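Long-range contacts in Non-structural protein 2 (PDB 7F52), which is of unknown function but belongs to the non-structural proteins of a gammacoronavirus, infectious bronchitis virus: residues S451-K456 with G509-K514; E165-V170 with I184-I189; V369-G374 with F424-A429; R279-I284 with G293-G298; E125-R130 with S155-R160. One frame throughout, in Å; residues are numbered along the deposited sequence.

From the N terminus the contacts come in the order interaction 5, 2, 4, 3, 1. They follow in series: each loop closes before the next opens, and none nests in or crosses another. Interaction 5 brings residues 155-160 back onto helix 124-137, and interaction 2 pairs helices 161-174 and 182-197 close by, with nearest atoms about 6 Å away. Interaction 4 zips a beta hairpin in a four-stranded sheet. Interaction 3 closes a larger loop, adding strand 424-426 to a mixed sheet, and interaction 1 sets the loop before helix 455-467 against the first turn of helix 511-519. Centres of interactions 5 and 1 are about 97 Å apart, on opposite sides of the chain's centre.

Interaction 1. Residues S451-K456 with G509-K514; sequences SSLTEK and GGLFTK
Phe512 lays one face of its ring over the backbone between Ser452 and Leu453. The carbonyl carbon of Ser452 and the amide N of Leu453 both sit above the ring, displaced toward its rim, and Leu453 N is 3.6 Å from Phe512 CD2. At the ring's edge, and in its plane, comes the carbonyl oxygen of Ser451, with Ser451 O 3.1 Å from Phe512 CE2. One aromatic side chain therefore meets three successive residues of the loop 451-453, two through its face and one through its edge. CG of Phe512 is anti to the backbone N (chi1 -175°), which swings the ring off the first turn of its helix and across to 451-453.

Leu453 adds the apolar part. Its CB points toward the other segment and packs 3.8 Å from Phe512 CD1, while its CD2 methyl approaches CD2 of Leu511 more loosely, at 4.4 Å. No hydrogen bond crosses between the segments, so they are joined by packing. The hydroxyl of Ser451 points elsewhere and bonds to Asp448.

Both segments lead into helices: Thr454 is the N-cap of helix 455-467, its OG1 bonded to Ser457 N, and Gly510 holds the N-cap position of helix 511-519. Helix 478-491 lies against the contact, touching Phe512 through Ala482 and Leu453 through Gln483 and Ile486, and Ile505 of helix 497-505 packs on both Leu453 and Leu511.

Interaction 2. Residues E165-V170 with I184-I189; sequences EVTAKV and IFKQQI
The ring of Phe185 meets Val170 obliquely, its CD1 corner lying 4.1 Å from Val170 CG1, with the two side chains at about a right angle. More of the ring's surroundings come from beyond the two segments: Met171 and Leu174 farther along helix 161-174, Leu233 and Val235 of strand 232-235, and Val250 of helix 244-255 all touch it.

Val170 CG1 has a second partner. It meets CD1 of Ile189, also at 4.1 Å, the two aliphatic side chains reaching toward each other tip to tip. The methyl can do both jobs because it stands anti to the backbone N (chi1 168°), directed across the gap.

Nearer the start of residues 165-170, Thr167 takes over. Its two branches go to different residues: CG2 touches the CG of Lys186 at 4.1 Å, whereas OG1 comes 3.3 Å from CG2 of Ile189. That oxygen has its polar partner within its own helix, the carbonyl of Val163, so a hydroxyl can face a methyl group here. Lys186 offers the first part of an extended chain, and its amino end leads away from the contact.

No hydrogen bond links the segments. Their axes come within 10.7 Å and run roughly antiparallel, 153° between the N-to-C directions. Helices 161-174 and 182-197, consecutive in the chain and joined by a short connection, form an antiparallel helical hairpin with a largely apolar seam.

Interaction 3. Residues V369-G374 with F424-A429; sequences VCLSDG and FTLAKA
Leu371 and Leu426 lie side by side, pointing the same way off one face of a parallel strand pair, with Leu371 CD2 4.1 Å from Leu426 CB. Val369 projects on that face too, and its CG1 meets Leu426 CG at 4.1 Å, so Leu426 is touched by both residues. On the reverse face Cys370 sits beside Thr425, their CB atoms 4.1 Å apart.

Cys370 stitches the backbones together in both directions: its N donates to Phe424 O and its O accepts from Leu426 N, each bond 3.0 Å long. A weak bond from Ser372 N to Leu426 O follows as the strands end.

Beyond them, Asp373 and Lys428 cross, but the grip is on the main chain. Asp373 OD2 uses its anti lone pair to accept from Lys428 N at 2.8 Å, while the lysine's NZ stays too distant for an ion pair.

Strand 357-371 runs between two parallel partners here, since Val369 and Leu371 also bond by backbone to strand 412-415. The leucine face is covered by helices: Ile379 of helix 377-390 touches Leu371 and Leu426, and Val435 and Leu438 of helix 432-439 pack on Leu426.

Interaction 4. Residues R279-I284 with G293-G298; sequences RIVENI and GFEVVG
Val281 N donates to Gly293 O at 2.6 Å, the shortest bond of this strand pair, and Gly293 N returns one to Val281 O at 2.7 Å. Two residues along each strand, before Val281 and after Gly293, Arg279 and Glu295 make a second reciprocal pair: Arg279 N to Glu295 O and Glu295 N to Arg279 O, both 2.8 Å. Between these hydrogen-bonded pairs stands the non-hydrogen-bonded pair Ile280 and Phe294, whose side chains share the opposite face of the sheet. There Ile280 CG1 lies 4.2 Å from Phe294 CE1, approaching the ring obliquely.

On the face of Arg279 and Glu295 the two charged side chains run alongside each other. The carboxylate does not meet the guanidinium in its plane. Instead Glu295 OE2 sits over the centre of one guanidinium face, 3.2 Å from Arg279 NH2, with the two planes 46° apart; no N-H points at the oxygen, so the salt bridge is one of charge alone. The bend of the arginine at chi3 (-21°) turns its head over the neighbouring strand, where Val297 CG1 meets the guanidinium edge, 3.6 Å from NH2. On the same face Val281 CG2 packs on Glu295 CB, crossing it at a slant.

Beyond the strand, Gly298 O bonds to Asn356 of the second subunit, which also touches Val296. Strands 276-281 and 293-297 form a beta hairpin with a long connecting loop, the last two strands of a four-stranded antiparallel meander.

Interaction 5. Residues E125-R130 with S155-R160; sequences EALDVR and SSMAMR
Arg160 reaches from the end of its segment to Leu127 and Asp128. From CB, which points toward helix 124-137, the chain starts with CG beside the backbone N (chi1 -60°) and runs out to CD, 3.9 Å from Asp128 OD1. A bend at chi3 (88°) then presents the guanidinium side-on to the aspartate. NE donates to Asp128 OD1 at 2.8 Å, and NH2 donates to the same oxygen at 3.0 Å. Both nitrogens have that oxygen close to the guanidinium plane and approach it from the same face of the carboxylate; the NE bond runs nearly along the C-O axis. The two planes are 45° apart, so both donors of the salt bridge converge on one oxygen, and the groups are not coplanar. CZ lies under Leu127: Leu127 CB sits over the centre of one guanidinium face, 3.9 Å from Arg160 CZ, and NH1 ends beside Leu127 CD1.

Leu127 also serves Met157, its CD2 packing 4.1 Å from Met157 CG. A bend at chi2 of Met157 sets its SD 3.9 Å from Arg130 CG, against the aliphatic start of that side chain.

Residues 155-160, running off helix 152-158, are thus set against one side of helix 124-137, where Val124 and Ala131 also touch Arg160. Trp120 and Phe200 cover Leu127, while Ile210 of helix 206-219 packs on Ser155, Ser156 and Met159.

Interaction 1. Residues S451-K456 with G509-K514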
# COMPACT_ATOMS: atom_id res chain seq x y z
N SER A 451 -5.19 -28.34 -42.17
CA SER A 451 -4.72 -29.67 -42.61
C SER A 451 -5.84 -30.68 -42.94
O SER A 451 -5.58 -31.72 -43.56
CB SER A 451 -3.77 -30.26 -41.58
OG SER A 451 -4.46 -30.64 -40.40
N SER A 452 -7.07 -30.36 -42.55
CA SER A 452 -8.25 -31.12 -42.96
C SER A 452 -9.39 -30.22 -43.42
O SER A 452 -9.49 -29.06 -43.00
CB SER A 452 -8.72 -31.99 -41.80
OG SER A 452 -10.13 -31.92 -41.67
N LEU A 453 -10.25 -30.74 -44.28
CA LEU A 453 -11.45 -30.01 -44.66
C LEU A 453 -12.57 -30.31 -43.67
O LEU A 453 -12.97 -31.46 -43.49
CB LEU A 453 -11.89 -30.36 -46.08
CG LEU A 453 -13.14 -29.62 -46.55
CD1 LEU A 453 -12.87 -28.13 -46.53
CD2 LEU A 453 -13.60 -30.07 -47.95
N THR A 454 -13.05 -29.26 -43.00
CA THR A 454 -14.19 -29.35 -42.08
C THR A 454 -15.02 -28.08 -42.24
O THR A 454 -14.60 -27.17 -42.94
CB THR A 454 -13.75 -29.48 -40.61
OG1 THR A 454 -13.20 -28.24 -40.17
CG2 THR A 454 -12.73 -30.60 -40.43
N GLU A 455 -16.18 -28.01 -41.60
CA GLU A 455 -17.04 -26.85 -41.82
C GLU A 455 -16.58 -25.61 -41.03
O GLU A 455 -16.92 -24.49 -41.41
CB GLU A 455 -18.51 -27.18 -41.51
CG GLU A 455 -19.04 -26.68 -40.18
CD GLU A 455 -20.57 -26.67 -40.13
OE1 GLU A 455 -21.18 -25.94 -40.95
OE2 GLU A 455 -21.16 -27.40 -39.30
N LYS A 456 -15.80 -25.81 -39.95
CA LYS A 456 -15.26 -24.67 -39.20
C LYS A 456 -13.98 -24.20 -39.89
O LYS A 456 -13.64 -23.01 -39.87
CB LYS A 456 -15.00 -25.00 -37.72
CG LYS A 456 -13.62 -25.61 -37.40
CD LYS A 456 -13.34 -25.60 -35.89
CE LYS A 456 -12.11 -26.45 -35.51
NZ LYS A 456 -10.80 -25.93 -36.01
N GLY A 509 -15.17 -38.91 -49.04
CA GLY A 509 -13.89 -39.44 -48.61
C GLY A 509 -12.74 -39.10 -49.54
O GLY A 509 -12.87 -39.14 -50.78
N GLY A 510 -11.60 -38.74 -48.94
CA GLY A 510 -10.39 -38.46 -49.68
C GLY A 510 -10.47 -37.31 -50.67
O GLY A 510 -9.63 -37.20 -51.57
N LEU A 511 -11.48 -36.44 -50.51
CA LEU A 511 -11.64 -35.27 -51.38
C LEU A 511 -10.58 -34.21 -51.12
O LEU A 511 -10.01 -33.65 -52.05
CB LEU A 511 -13.01 -34.63 -51.19
CG LEU A 511 -13.12 -33.21 -51.75
CD1 LEU A 511 -12.91 -33.18 -53.27
CD2 LEU A 511 -14.45 -32.61 -51.40
N PHE A 512 -10.36 -33.91 -49.84
CA PHE A 512 -9.41 -32.86 -49.47
C PHE A 512 -8.02 -33.25 -49.95
O PHE A 512 -7.31 -32.43 -50.55
CB PHE A 512 -9.43 -32.61 -47.96
CG PHE A 512 -8.57 -31.46 -47.53
CD1 PHE A 512 -8.73 -30.20 -48.12
CD2 PHE A 512 -7.61 -31.61 -46.54
CE1 PHE A 512 -7.94 -29.14 -47.74
CE2 PHE A 512 -6.82 -30.56 -46.15
CZ PHE A 512 -6.98 -29.31 -46.76
N THR A 513 -7.65 -34.50 -49.71
CA THR A 513 -6.39 -35.07 -50.17
C THR A 513 -6.27 -34.89 -51.68
O THR A 513 -5.18 -34.63 -52.21
CB THR A 513 -6.27 -36.56 -49.82
OG1 THR A 513 -6.61 -36.75 -48.44
CG2 THR A 513 -4.86 -37.07 -50.09
N LYS A 514 -7.39 -35.05 -52.37
CA LYS A 514 -7.41 -34.77 -53.79
C LYS A 514 -7.03 -33.31 -54.00
O LYS A 514 -6.10 -33.04 -54.76
CB LYS A 514 -8.78 -35.07 -54.39
CG LYS A 514 -9.04 -36.55 -54.64
CD LYS A 514 -8.55 -37.00 -56.02
CE LYS A 514 -8.44 -38.51 -56.07
NZ LYS A 514 -9.43 -39.12 -55.14

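Interaction 2. Residues E165-V170 with I184-I189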
# COMPACT_ATOMS: atom_id res chain seq x y z
N GLU A 165 15.68 22.31 14.46
CA GLU A 165 14.76 21.21 14.81
C GLU A 165 14.23 20.53 13.54
O GLU A 165 14.09 19.31 13.49
CB GLU A 165 13.60 21.72 15.69
CG GLU A 165 13.92 21.73 17.19
CD GLU A 165 12.97 22.61 18.02
OE1 GLU A 165 11.73 22.48 17.86
OE2 GLU A 165 13.48 23.43 18.85
N VAL A 166 13.95 21.34 12.53
CA VAL A 166 13.42 20.86 11.26
C VAL A 166 14.51 20.17 10.45
O VAL A 166 14.28 19.13 9.84
CB VAL A 166 12.80 22.03 10.47
CG1 VAL A 166 12.75 21.74 8.99
CG2 VAL A 166 11.40 22.36 11.04
N THR A 167 15.71 20.74 10.48
CA THR A 167 16.88 20.14 9.85
C THR A 167 17.11 18.73 10.40
O THR A 167 17.35 17.80 9.61
CB THR A 167 18.13 21.01 10.08
OG1 THR A 167 17.92 22.27 9.45
CG2 THR A 167 19.39 20.38 9.53
N ALA A 168 17.02 18.58 11.72
CA ALA A 168 17.16 17.28 12.39
C ALA A 168 16.10 16.26 11.91
O ALA A 168 16.40 15.07 11.70
CB ALA A 168 17.07 17.44 13.91
N LYS A 169 14.86 16.71 11.76
CA LYS A 169 13.81 15.84 11.28
C LYS A 169 14.05 15.44 9.82
O LYS A 169 13.74 14.31 9.40
CB LYS A 169 12.45 16.51 11.42
CG LYS A 169 11.87 16.52 12.82
CD LYS A 169 10.66 17.42 12.85
CE LYS A 169 9.83 17.19 14.08
NZ LYS A 169 8.56 17.97 13.98
N VAL A 170 14.60 16.36 9.04
CA VAL A 170 14.81 16.04 7.64
C VAL A 170 15.95 15.02 7.54
O VAL A 170 15.75 13.98 6.94
CB VAL A 170 15.07 17.31 6.80
CG1 VAL A 170 15.59 16.95 5.42
CG2 VAL A 170 13.76 18.11 6.71
N ILE A 184 24.05 18.71 0.96
CA ILE A 184 23.32 19.41 -0.08
C ILE A 184 21.97 19.86 0.50
O ILE A 184 21.53 20.98 0.24
CB ILE A 184 23.14 18.56 -1.36
CG1 ILE A 184 22.34 19.31 -2.41
CG2 ILE A 184 22.46 17.27 -1.09
CD1 ILE A 184 23.22 20.00 -3.44
N PHE A 185 21.37 19.01 1.33
CA PHE A 185 20.11 19.34 2.00
C PHE A 185 20.27 20.42 3.08
O PHE A 185 19.41 21.28 3.26
CB PHE A 185 19.48 18.09 2.63
CG PHE A 185 18.50 17.40 1.72
CD1 PHE A 185 17.16 17.76 1.74
CD2 PHE A 185 18.93 16.43 0.81
CE1 PHE A 185 16.26 17.14 0.88
CE2 PHE A 185 18.04 15.82 -0.05
CZ PHE A 185 16.70 16.16 -0.02
N LYS A 186 21.37 20.39 3.83
CA LYS A 186 21.47 21.31 4.93
C LYS A 186 21.75 22.75 4.43
O LYS A 186 21.20 23.71 4.97
CB LYS A 186 22.53 20.86 5.92
CG LYS A 186 22.47 21.71 7.18
CD LYS A 186 23.66 21.48 8.07
CE LYS A 186 23.78 22.56 9.12
NZ LYS A 186 25.19 22.53 9.55
N GLN A 187 22.59 22.88 3.40
CA GLN A 187 22.86 24.18 2.79
C GLN A 187 21.59 24.84 2.27
O GLN A 187 21.38 26.04 2.52
CB GLN A 187 23.85 24.04 1.63
CG GLN A 187 25.31 24.05 2.05
CD GLN A 187 26.17 23.23 1.10
OE1 GLN A 187 25.72 22.80 0.03
NE2 GLN A 187 27.42 22.99 1.50
N GLN A 188 20.76 24.08 1.56
CA GLN A 188 19.54 24.63 0.98
C GLN A 188 18.58 25.02 2.07
O GLN A 188 17.89 26.04 1.97
CB GLN A 188 18.85 23.63 0.04
CG GLN A 188 19.66 23.26 -1.18
CD GLN A 188 20.24 24.48 -1.84
OE1 GLN A 188 19.59 25.53 -1.94
NE2 GLN A 188 21.49 24.37 -2.27
N ILE A 189 18.52 24.19 3.11
CA ILE A 189 17.62 24.45 4.23
C ILE A 189 18.06 25.76 4.92
O ILE A 189 17.24 26.65 5.14
CB ILE A 189 17.60 23.27 5.22
CG1 ILE A 189 16.69 22.16 4.68
CG2 ILE A 189 17.14 23.70 6.61
CD1 ILE A 189 16.86 20.82 5.41

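Interaction 3. Residues V369-G374 with F424-A429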
# COMPACT_ATOMS: atom_id res chain seq x y z
N VAL A 369 13.46 -13.55 -33.26
CA VAL A 369 13.39 -14.88 -33.87
C VAL A 369 14.24 -14.99 -35.14
O VAL A 369 14.09 -14.19 -36.09
CB VAL A 369 11.96 -15.23 -34.22
CG1 VAL A 369 11.87 -16.68 -34.65
CG2 VAL A 369 11.06 -14.96 -33.01
N CYS A 370 15.13 -15.97 -35.17
CA CYS A 370 15.96 -16.18 -36.34
C CYS A 370 15.32 -17.15 -37.36
O CYS A 370 15.06 -18.30 -37.03
CB CYS A 370 17.32 -16.72 -35.92
SG CYS A 370 18.35 -17.15 -37.33
N LEU A 371 15.05 -16.67 -38.58
CA LEU A 371 14.56 -17.54 -39.66
C LEU A 371 15.70 -18.23 -40.40
O LEU A 371 16.10 -17.80 -41.48
CB LEU A 371 13.72 -16.75 -40.67
CG LEU A 371 12.50 -16.09 -40.04
CD1 LEU A 371 11.79 -15.16 -41.00
CD2 LEU A 371 11.55 -17.16 -39.51
N SER A 372 16.20 -19.32 -39.82
CA SER A 372 17.38 -20.01 -40.33
C SER A 372 17.28 -20.52 -41.77
O SER A 372 18.28 -20.61 -42.48
CB SER A 372 17.71 -21.17 -39.40
OG SER A 372 19.07 -21.55 -39.55
N ASP A 373 16.08 -20.87 -42.21
CA ASP A 373 15.93 -21.41 -43.56
C ASP A 373 15.04 -20.50 -44.40
O ASP A 373 14.35 -20.94 -45.31
CB ASP A 373 15.36 -22.83 -43.48
CG ASP A 373 16.37 -23.83 -42.93
OD1 ASP A 373 17.55 -23.75 -43.35
OD2 ASP A 373 15.99 -24.68 -42.08
N GLY A 374 15.07 -19.22 -44.06
CA GLY A 374 14.29 -18.23 -44.78
C GLY A 374 12.82 -18.29 -44.44
O GLY A 374 12.41 -19.00 -43.53
N PHE A 424 15.91 -17.91 -30.15
CA PHE A 424 14.60 -18.50 -30.56
C PHE A 424 14.55 -18.61 -32.07
O PHE A 424 14.31 -17.62 -32.74
CB PHE A 424 13.52 -17.48 -30.19
CG PHE A 424 12.24 -18.11 -29.70
CD1 PHE A 424 11.64 -19.12 -30.42
CD2 PHE A 424 11.65 -17.69 -28.52
CE1 PHE A 424 10.47 -19.70 -29.96
CE2 PHE A 424 10.48 -18.27 -28.07
CZ PHE A 424 9.89 -19.28 -28.80
N THR A 425 14.76 -19.81 -32.60
CA THR A 425 14.81 -19.91 -34.07
C THR A 425 13.67 -20.76 -34.62
O THR A 425 13.32 -21.76 -34.00
CB THR A 425 16.17 -20.43 -34.51
OG1 THR A 425 16.03 -21.26 -35.66
CG2 THR A 425 16.86 -21.22 -33.43
N LEU A 426 13.21 -20.40 -35.83
CA LEU A 426 12.23 -21.17 -36.59
C LEU A 426 13.24 -21.80 -37.53
O LEU A 426 14.38 -21.33 -37.63
CB LEU A 426 11.02 -20.33 -37.00
CG LEU A 426 9.88 -20.04 -36.03
CD1 LEU A 426 8.75 -19.33 -36.76
CD2 LEU A 426 9.36 -21.28 -35.36
N ALA A 427 12.84 -22.86 -38.24
CA ALA A 427 13.77 -23.53 -39.16
C ALA A 427 12.82 -24.26 -40.12
O ALA A 427 11.61 -24.09 -40.06
CB ALA A 427 14.88 -24.45 -38.72
N LYS A 428 13.40 -25.05 -41.02
CA LYS A 428 12.63 -25.81 -42.02
C LYS A 428 11.65 -26.87 -41.53
O LYS A 428 10.94 -27.49 -42.33
CB LYS A 428 13.55 -26.76 -42.79
CG LYS A 428 13.08 -27.05 -44.19
CD LYS A 428 13.96 -28.10 -44.86
CE LYS A 428 15.40 -28.01 -44.40
NZ LYS A 428 16.22 -29.08 -45.04
N ALA A 429 11.62 -27.07 -40.22
CA ALA A 429 10.79 -28.08 -39.60
C ALA A 429 9.77 -27.27 -38.83
O ALA A 429 9.30 -27.69 -37.77
CB ALA A 429 11.50 -29.07 -38.67

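Interaction 4. Residues R279-I284 with G293-G298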
# COMPACT_ATOMS: atom_id res chain seq x y z
N ARG A 279 18.92 1.11 -4.18
CA ARG A 279 20.32 0.84 -4.05
C ARG A 279 20.72 -0.12 -5.19
O ARG A 279 19.95 -1.01 -5.53
CB ARG A 279 20.57 0.26 -2.67
CG ARG A 279 21.94 -0.26 -2.42
CD ARG A 279 22.01 -0.87 -1.02
NE ARG A 279 20.97 -0.38 -0.11
CZ ARG A 279 20.92 -0.69 1.20
NH1 ARG A 279 21.87 -1.45 1.73
NH2 ARG A 279 19.96 -0.21 1.99
N ILE A 280 21.88 0.10 -5.81
CA ILE A 280 22.35 -0.79 -6.87
C ILE A 280 23.24 -1.87 -6.28
O ILE A 280 24.37 -1.60 -5.84
CB ILE A 280 23.14 -0.05 -7.98
CG1 ILE A 280 22.28 1.03 -8.64
CG2 ILE A 280 23.65 -1.06 -9.04
CD1 ILE A 280 23.11 2.15 -9.27
N VAL A 281 22.74 -3.09 -6.27
CA VAL A 281 23.52 -4.18 -5.72
C VAL A 281 24.29 -4.92 -6.81
O VAL A 281 23.74 -5.28 -7.86
CB VAL A 281 22.64 -5.17 -4.96
CG1 VAL A 281 23.48 -6.32 -4.45
CG2 VAL A 281 21.94 -4.45 -3.81
N GLU A 282 25.56 -5.13 -6.52
CA GLU A 282 26.53 -5.73 -7.42
C GLU A 282 26.76 -7.19 -7.03
O GLU A 282 26.66 -7.56 -5.86
CB GLU A 282 27.82 -4.93 -7.36
CG GLU A 282 27.75 -3.64 -8.16
CD GLU A 282 28.76 -2.61 -7.70
OE1 GLU A 282 28.93 -2.44 -6.47
OE2 GLU A 282 29.39 -1.97 -8.58
N ASN A 283 27.07 -8.02 -8.04
CA ASN A 283 27.30 -9.47 -7.87
C ASN A 283 26.21 -10.23 -7.12
O ASN A 283 26.48 -10.91 -6.13
CB ASN A 283 28.64 -9.71 -7.17
CG ASN A 283 29.82 -9.53 -8.10
OD1 ASN A 283 30.62 -8.61 -7.93
ND2 ASN A 283 29.92 -10.39 -9.11
N ILE A 284 24.99 -10.16 -7.63
CA ILE A 284 23.87 -10.81 -6.96
C ILE A 284 23.91 -12.33 -7.19
O ILE A 284 24.41 -12.80 -8.21
CB ILE A 284 22.52 -10.24 -7.44
CG1 ILE A 284 22.25 -10.59 -8.91
CG2 ILE A 284 22.48 -8.73 -7.23
CD1 ILE A 284 20.99 -9.96 -9.44
N GLY A 293 21.58 -6.01 -9.31
CA GLY A 293 20.18 -5.98 -8.93
C GLY A 293 19.89 -4.69 -8.18
O GLY A 293 20.79 -3.94 -7.83
N PHE A 294 18.61 -4.45 -7.93
CA PHE A 294 18.17 -3.29 -7.21
C PHE A 294 17.58 -3.66 -5.85
O PHE A 294 16.90 -4.70 -5.71
CB PHE A 294 17.13 -2.52 -8.02
CG PHE A 294 17.64 -2.02 -9.33
CD1 PHE A 294 18.98 -1.76 -9.51
CD2 PHE A 294 16.77 -1.78 -10.37
CE1 PHE A 294 19.46 -1.29 -10.72
CE2 PHE A 294 17.25 -1.31 -11.60
CZ PHE A 294 18.59 -1.07 -11.77
N GLU A 295 17.85 -2.79 -4.87
CA GLU A 295 17.23 -2.86 -3.55
C GLU A 295 16.61 -1.52 -3.13
O GLU A 295 17.30 -0.59 -2.74
CB GLU A 295 18.26 -3.28 -2.50
CG GLU A 295 17.64 -3.53 -1.13
CD GLU A 295 18.69 -3.78 -0.06
OE1 GLU A 295 19.44 -4.79 -0.16
OE2 GLU A 295 18.77 -2.96 0.88
N VAL A 296 15.30 -1.44 -3.22
CA VAL A 296 14.54 -0.25 -2.86
C VAL A 296 14.83 0.27 -1.40
O VAL A 296 14.83 -0.50 -0.43
CB VAL A 296 13.02 -0.58 -3.12
CG1 VAL A 296 12.18 -0.55 -1.88
CG2 VAL A 296 12.45 0.33 -4.18
N VAL A 297 15.14 1.57 -1.27
CA VAL A 297 15.33 2.22 0.06
C VAL A 297 14.31 3.31 0.36
O VAL A 297 13.77 3.96 -0.55
CB VAL A 297 16.71 2.89 0.21
CG1 VAL A 297 17.84 1.89 -0.01
CG2 VAL A 297 16.85 4.07 -0.78
N GLY A 298 14.06 3.55 1.64
CA GLY A 298 13.12 4.58 2.05
C GLY A 298 11.71 4.34 1.54
O GLY A 298 11.30 3.21 1.33

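Interaction 5. Residues E125-R130 with S155-R160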
# COMPACT_ATOMS: atom_id res chain seq x y z
N GLU A 125 23.74 37.94 15.86
CA GLU A 125 24.35 37.17 16.93
C GLU A 125 23.54 37.33 18.20
O GLU A 125 23.35 36.37 18.95
CB GLU A 125 25.80 37.59 17.17
CG GLU A 125 26.75 37.18 16.05
CD GLU A 125 26.59 38.05 14.81
OE1 GLU A 125 25.94 39.12 14.93
OE2 GLU A 125 27.10 37.67 13.73
N ALA A 126 23.06 38.55 18.44
CA ALA A 126 22.25 38.78 19.63
C ALA A 126 20.98 37.93 19.51
O ALA A 126 20.65 37.14 20.40
CB ALA A 126 21.95 40.30 19.82
N LEU A 127 20.30 38.05 18.37
CA LEU A 127 19.08 37.30 18.12
C LEU A 127 19.25 35.77 18.25
O LEU A 127 18.39 35.10 18.85
CB LEU A 127 18.56 37.63 16.73
CG LEU A 127 18.01 39.04 16.55
CD1 LEU A 127 18.00 39.42 15.08
CD2 LEU A 127 16.62 39.14 17.12
N ASP A 128 20.34 35.22 17.72
CA ASP A 128 20.54 33.77 17.87
C ASP A 128 20.82 33.43 19.32
O ASP A 128 20.35 32.42 19.83
CB ASP A 128 21.67 33.23 16.99
CG ASP A 128 21.36 33.30 15.49
OD1 ASP A 128 20.18 33.26 15.07
OD2 ASP A 128 22.34 33.39 14.72
N VAL A 129 21.59 34.28 20.00
CA VAL A 129 21.86 34.07 21.42
C VAL A 129 20.57 34.03 22.24
O VAL A 129 20.40 33.15 23.09
CB VAL A 129 22.78 35.17 21.98
N ARG A 130 19.66 34.96 22.00
CA ARG A 130 18.37 34.92 22.70
C ARG A 130 17.59 33.64 22.34
O ARG A 130 17.04 32.96 23.22
CB ARG A 130 17.52 36.16 22.37
CG ARG A 130 16.45 36.39 23.43
CD ARG A 130 17.18 36.86 24.70
NE ARG A 130 16.51 36.58 25.96
CZ ARG A 130 16.66 35.46 26.66
NH1 ARG A 130 17.42 34.47 26.18
NH2 ARG A 130 16.03 35.31 27.82
N SER A 155 8.18 36.95 17.71
CA SER A 155 7.92 35.69 16.98
C SER A 155 8.96 35.43 15.89
O SER A 155 9.08 34.31 15.48
CB SER A 155 6.55 35.68 16.42
OG SER A 155 6.57 36.25 15.13
N SER A 156 9.72 36.41 15.43
CA SER A 156 10.73 36.06 14.41
C SER A 156 12.04 35.67 15.08
O SER A 156 12.94 35.22 14.37
CB SER A 156 10.93 37.19 13.46
OG SER A 156 10.07 37.04 12.35
N MET A 157 12.13 35.82 16.39
CA MET A 157 13.37 35.51 17.14
C MET A 157 13.31 34.08 17.66
O MET A 157 14.33 33.41 17.60
CB MET A 157 13.54 36.47 18.32
CG MET A 157 14.72 36.16 19.20
SD MET A 157 14.32 35.04 20.52
CE MET A 157 12.83 35.81 21.12
N ALA A 158 12.17 33.62 18.16
CA ALA A 158 12.16 32.27 18.75
C ALA A 158 12.02 31.22 17.65
O ALA A 158 12.36 30.07 17.86
CB ALA A 158 11.07 32.16 19.78
N MET A 159 11.43 31.65 16.54
CA MET A 159 11.18 30.77 15.40
C MET A 159 12.55 30.36 14.91
O MET A 159 12.67 29.39 14.19
CB MET A 159 10.40 31.49 14.30
CG MET A 159 8.92 31.18 14.32
SD MET A 159 7.96 32.19 13.20
CE MET A 159 9.28 32.96 12.30
N ARG A 160 13.56 31.08 15.37
CA ARG A 160 14.91 30.70 14.97
C ARG A 160 15.34 29.35 15.56
O ARG A 160 16.12 28.62 14.93
CB ARG A 160 15.90 31.79 15.32
CG ARG A 160 15.59 33.11 14.64
CD ARG A 160 16.40 34.26 15.27
NE ARG A 160 17.70 34.41 14.64
CZ ARG A 160 17.96 35.28 13.67
NH1 ARG A 160 17.01 36.09 13.23
NH2 ARG A 160 19.18 35.33 13.14